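Local atomic coordinates of group B streptococcal R4 surface protein (PDB entry 6S5X), a protein that is anchored to the streptococcal cell wall and is implicated in infection, this chain being its most N-terminal Rib domain, an immunoglobulin-like module. Residues V43-P48 with A59-T64; P35-G40 with V63-G68. All blocks are in the same frame, centred on the assembly; numbering follows the deposited sequence. Where two conformers were deposited one is given.

Interaction 1: V43-P48 with A59-T64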
# COMPACT_ATOMS: atom_id res chain seq x y z
N VAL A 43 5.29 -3.52 -3.27
CA VAL A 43 4.14 -2.69 -2.99
C VAL A 43 4.31 -1.37 -3.73
O VAL A 43 5.43 -0.85 -3.88
CB VAL A 43 3.94 -2.45 -1.48
CG1 VAL A 43 3.66 -3.75 -0.76
CG2 VAL A 43 5.13 -1.81 -0.90
N ALA A 44 3.21 -0.86 -4.28
CA ALA A 44 3.23 0.40 -4.99
C ALA A 44 1.88 1.06 -4.86
O ALA A 44 0.85 0.38 -4.79
CB ALA A 44 3.58 0.19 -6.47
N PHE A 45 1.87 2.38 -4.88
CA PHE A 45 0.59 3.06 -5.00
C PHE A 45 0.04 2.85 -6.41
O PHE A 45 0.78 2.84 -7.39
CB PHE A 45 0.71 4.55 -4.71
CG PHE A 45 0.88 4.86 -3.26
CD1 PHE A 45 -0.09 4.54 -2.35
CD2 PHE A 45 2.04 5.46 -2.82
CE1 PHE A 45 0.06 4.82 -1.01
CE2 PHE A 45 2.20 5.77 -1.48
CZ PHE A 45 1.21 5.43 -0.58
N GLU A 46 -1.27 2.64 -6.52
CA GLU A 46 -1.84 2.47 -7.85
C GLU A 46 -1.65 3.74 -8.66
O GLU A 46 -1.41 3.70 -9.88
CB GLU A 46 -3.32 2.11 -7.75
CG GLU A 46 -3.91 1.76 -9.10
CD GLU A 46 -5.36 1.32 -9.01
OE1 GLU A 46 -6.20 2.12 -8.57
OE2 GLU A 46 -5.65 0.16 -9.39
N THR A 47 -1.80 4.89 -8.01
CA THR A 47 -1.70 6.20 -8.61
C THR A 47 -0.91 7.10 -7.67
O THR A 47 -1.03 6.96 -6.45
CB THR A 47 -3.11 6.76 -8.82
OG1 THR A 47 -3.79 5.91 -9.75
CG2 THR A 47 -3.04 8.15 -9.34
N PRO A 48 -0.09 8.02 -8.18
CA PRO A 48 0.59 8.96 -7.29
C PRO A 48 -0.37 9.70 -6.37
O PRO A 48 -1.49 10.05 -6.74
CB PRO A 48 1.29 9.90 -8.27
CG PRO A 48 1.50 9.07 -9.51
CD PRO A 48 0.28 8.23 -9.59
N ALA A 59 -6.17 6.32 -1.33
CA ALA A 59 -5.15 5.73 -2.17
C ALA A 59 -5.34 4.23 -2.17
O ALA A 59 -6.02 3.67 -1.30
CB ALA A 59 -3.75 6.10 -1.69
N LYS A 60 -4.71 3.56 -3.14
CA LYS A 60 -4.73 2.10 -3.20
C LYS A 60 -3.31 1.59 -3.29
O LYS A 60 -2.52 2.09 -4.11
CB LYS A 60 -5.56 1.61 -4.40
CG LYS A 60 -7.04 1.96 -4.36
CD LYS A 60 -7.76 1.38 -5.57
CE LYS A 60 -7.75 -0.15 -5.57
NZ LYS A 60 -8.48 -0.73 -4.40
N VAL A 61 -2.95 0.62 -2.45
CA VAL A 61 -1.65 -0.03 -2.54
C VAL A 61 -1.85 -1.36 -3.27
O VAL A 61 -2.69 -2.18 -2.88
CB VAL A 61 -1.01 -0.24 -1.16
CG1 VAL A 61 0.30 -0.96 -1.29
CG2 VAL A 61 -0.81 1.09 -0.45
N VAL A 62 -1.09 -1.54 -4.34
CA VAL A 62 -1.06 -2.80 -5.08
C VAL A 62 0.12 -3.62 -4.57
O VAL A 62 1.27 -3.18 -4.59
CB VAL A 62 -0.93 -2.55 -6.59
CG1 VAL A 62 -0.91 -3.88 -7.31
CG2 VAL A 62 -2.08 -1.73 -7.08
N VAL A 63 -0.20 -4.81 -4.09
CA VAL A 63 0.75 -5.75 -3.51
C VAL A 63 0.94 -6.86 -4.53
O VAL A 63 -0.02 -7.56 -4.87
CB VAL A 63 0.23 -6.31 -2.18
CG1 VAL A 63 1.23 -7.29 -1.56
CG2 VAL A 63 -0.12 -5.21 -1.23
N THR A 64 2.14 -6.98 -5.08
CA THR A 64 2.42 -7.95 -6.14
C THR A 64 3.34 -9.03 -5.60
O THR A 64 4.48 -8.75 -5.22
CB THR A 64 3.03 -7.28 -7.37
OG1 THR A 64 2.16 -6.24 -7.84
CG2 THR A 64 3.20 -8.33 -8.48
O HOH W 1 -3.69 5.03 -5.36

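Interaction 2: P35-G40 with V63-G68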
# COMPACT_ATOMS: atom_id res chain seq x y z
N PRO A 35 6.50 -7.49 6.65
CA PRO A 35 7.38 -8.64 6.98
C PRO A 35 6.70 -9.99 6.90
O PRO A 35 7.37 -11.00 6.70
CB PRO A 35 7.80 -8.34 8.43
CG PRO A 35 7.70 -6.84 8.55
CD PRO A 35 6.47 -6.51 7.75
N ASP A 36 5.38 -10.04 7.04
CA ASP A 36 4.65 -11.29 6.98
C ASP A 36 4.30 -11.69 5.56
O ASP A 36 3.79 -12.80 5.37
CB ASP A 36 3.34 -11.22 7.77
CG ASP A 36 3.54 -11.04 9.26
OD1 ASP A 36 4.53 -11.57 9.82
OD2 ASP A 36 2.68 -10.38 9.88
N LEU A 37 4.57 -10.84 4.58
CA LEU A 37 4.32 -11.21 3.20
C LEU A 37 5.54 -11.93 2.63
O LEU A 37 6.64 -11.83 3.17
CB LEU A 37 4.00 -9.96 2.39
CG LEU A 37 2.89 -9.08 2.94
CD1 LEU A 37 2.69 -7.87 2.02
CD2 LEU A 37 1.60 -9.87 3.11
N PRO A 38 5.39 -12.70 1.56
CA PRO A 38 6.55 -13.41 1.00
C PRO A 38 7.72 -12.50 0.68
O PRO A 38 7.55 -11.36 0.22
CB PRO A 38 5.99 -14.05 -0.27
CG PRO A 38 4.51 -14.27 0.08
CD PRO A 38 4.16 -13.01 0.81
N LYS A 39 8.93 -13.00 0.95
CA LYS A 39 10.13 -12.34 0.45
C LYS A 39 9.94 -12.05 -1.03
O LYS A 39 9.42 -12.88 -1.78
CB LYS A 39 11.35 -13.23 0.68
CG LYS A 39 12.67 -12.50 0.83
CD LYS A 39 13.75 -13.47 1.31
CE LYS A 39 15.10 -13.23 0.65
NZ LYS A 39 15.89 -12.17 1.32
N GLY A 40 10.35 -10.86 -1.45
CA GLY A 40 10.23 -10.46 -2.84
C GLY A 40 8.92 -9.81 -3.24
O GLY A 40 8.81 -9.32 -4.38
N VAL A 63 -0.20 -4.81 -4.09
CA VAL A 63 0.75 -5.75 -3.51
C VAL A 63 0.94 -6.86 -4.53
O VAL A 63 -0.02 -7.56 -4.87
CB VAL A 63 0.23 -6.31 -2.18
CG1 VAL A 63 1.23 -7.29 -1.56
CG2 VAL A 63 -0.12 -5.21 -1.23
N THR A 64 2.14 -6.98 -5.08
CA THR A 64 2.42 -7.95 -6.14
C THR A 64 3.34 -9.03 -5.60
O THR A 64 4.48 -8.75 -5.22
CB THR A 64 3.03 -7.28 -7.37
OG1 THR A 64 2.16 -6.24 -7.84
CG2 THR A 64 3.20 -8.33 -8.48
N TYR A 65 2.86 -10.24 -5.59
CA TYR A 65 3.62 -11.37 -5.07
C TYR A 65 4.55 -11.94 -6.14
O TYR A 65 4.35 -11.72 -7.34
CB TYR A 65 2.65 -12.45 -4.56
CG TYR A 65 1.75 -11.95 -3.45
CD1 TYR A 65 2.24 -11.77 -2.16
CD2 TYR A 65 0.43 -11.61 -3.70
CE1 TYR A 65 1.43 -11.27 -1.16
CE2 TYR A 65 -0.38 -11.13 -2.72
CZ TYR A 65 0.12 -10.95 -1.43
OH TYR A 65 -0.72 -10.45 -0.46
N PRO A 66 5.56 -12.72 -5.73
CA PRO A 66 6.54 -13.24 -6.70
C PRO A 66 5.95 -14.14 -7.76
O PRO A 66 6.55 -14.27 -8.84
CB PRO A 66 7.53 -14.03 -5.81
CG PRO A 66 7.45 -13.35 -4.49
CD PRO A 66 5.98 -12.96 -4.34
N ASP A 67 4.81 -14.77 -7.51
CA ASP A 67 4.18 -15.60 -8.52
C ASP A 67 3.27 -14.82 -9.46
O ASP A 67 2.66 -15.42 -10.36
CB ASP A 67 3.40 -16.76 -7.87
CG ASP A 67 2.19 -16.33 -7.07
OD1 ASP A 67 1.87 -15.13 -7.03
OD2 ASP A 67 1.56 -17.23 -6.46
N GLY A 68 3.19 -13.51 -9.29
CA GLY A 68 2.40 -12.67 -10.16
C GLY A 68 1.00 -12.36 -9.66
O GLY A 68 0.38 -11.41 -10.16
O HOH W 2 6.97 -9.77 -6.40

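Interaction 1: V43-P48 with A59-T64
Phe45 and Val61 meet on the face that carries Val43, Phe45, Val61 and Val63, ring atom CE1 lying 3.9 Å from Val61 CG2. The methyl of Ala59 approaches the same ring obliquely, CB to CD1 4.0 Å, while Lys60 O sits at the ring edge. Further along, Val43 sets CB against Val61 CG1 (3.9 Å) and lies side by side with Val63; Ser30 packs over Phe45 and Val61. Between the non-hydrogen-bonded pairs Val43–Val63 and Phe45–Val61, the backbones are gripped by a reciprocal Ala44–Val62 pair, Ala44 N to Val62 O at 3.0 Å and Val62 N to Ala44 O at 2.8 Å, the latter the straighter at 161°.

The other face is looser and more open to solvent. Glu46, extended with CG anti to the backbone N (chi1 -173°), runs alongside Lys60, but OE1 comes nearest to the aliphatic CD of Lys60, at 3.5 Å; the ammonium bends away to a salt bridge with Asp74. Past the last direct bond, Glu46 N to Lys60 O, the chains part and water 1 accepts from both Thr47 N and Lys60 N. Strands 42-45 and 55-64, consecutive in the chain, form a beta hairpin, with 42-45 outermost in the Rib domain's immunoglobulin-like sheet.

Interaction 2: P35-G40 with V63-G68
Pro38 meets Tyr65 at the edge of the phenol ring: its CD lies near the ring plane, 3.7 Å from Tyr65 CD1, so the pyrrolidine abuts the rim and does not stack on a face. The two side chains cross obliquely. Leu37 CD2 also comes up to this edge, further out, 4.3 Å from Tyr65 OH. The other branch of Leu37 is directed elsewhere: with chi2 at 180°, CD1 extends in line with the chain and meets Val63 CG1 tip to tip at 3.9 Å. One leucine therefore bridges the end of strand 55-64 and the tyrosine that follows it. With chi1 at -60° the ring end of Tyr65 swings toward the 35-40 loop, and OH hydrogen-bonds OD2 of Asp71, a residue of the sodium site; Asp6 and Pro12 pack against the same side chain.

Pro66 occupies the outer, exposed end. Its CD faces Pro38 CB at 4.2 Å, and CG rests 3.4 Å from Lys39 O and against the Gly40 carbonyl carbon. Tyr65 to Gly68 form a type I beta turn closed by Gly68 N to Tyr65 O.

No direct hydrogen bond crosses between the segments. Water 2 spans them instead, donating to Gly40 O at 2.8 Å and to Thr64 O at 2.9 Å. The chemistry implies a join made by apolar side-chain contacts, proline rings prominent among them, with backbone carbonyls linked through solvent.

How the interactions relate
Interactions 1 and 2 use overlapping lengths of the chain, 59-64 and 63-68, sharing Val63 and Thr64 where strand 55-64 runs out, and their centres lie 14 Å apart. Val63 is the joint: one methyl, CG2, faces strand 42-45 in interaction 1, and the other, CG1, faces the loop that leads into that strand in interaction 2. The hairpin contact lies near the middle of the domain, its centre about 5 Å from the chain centre, whereas the loop contact is peripheral, about 13 Å out. The sodium ion bound by Ala7, Asn10 and Asp71 is about 5 Å from the Tyr65 side chain of interaction 2 and about 8 Å from that of the shared Val63.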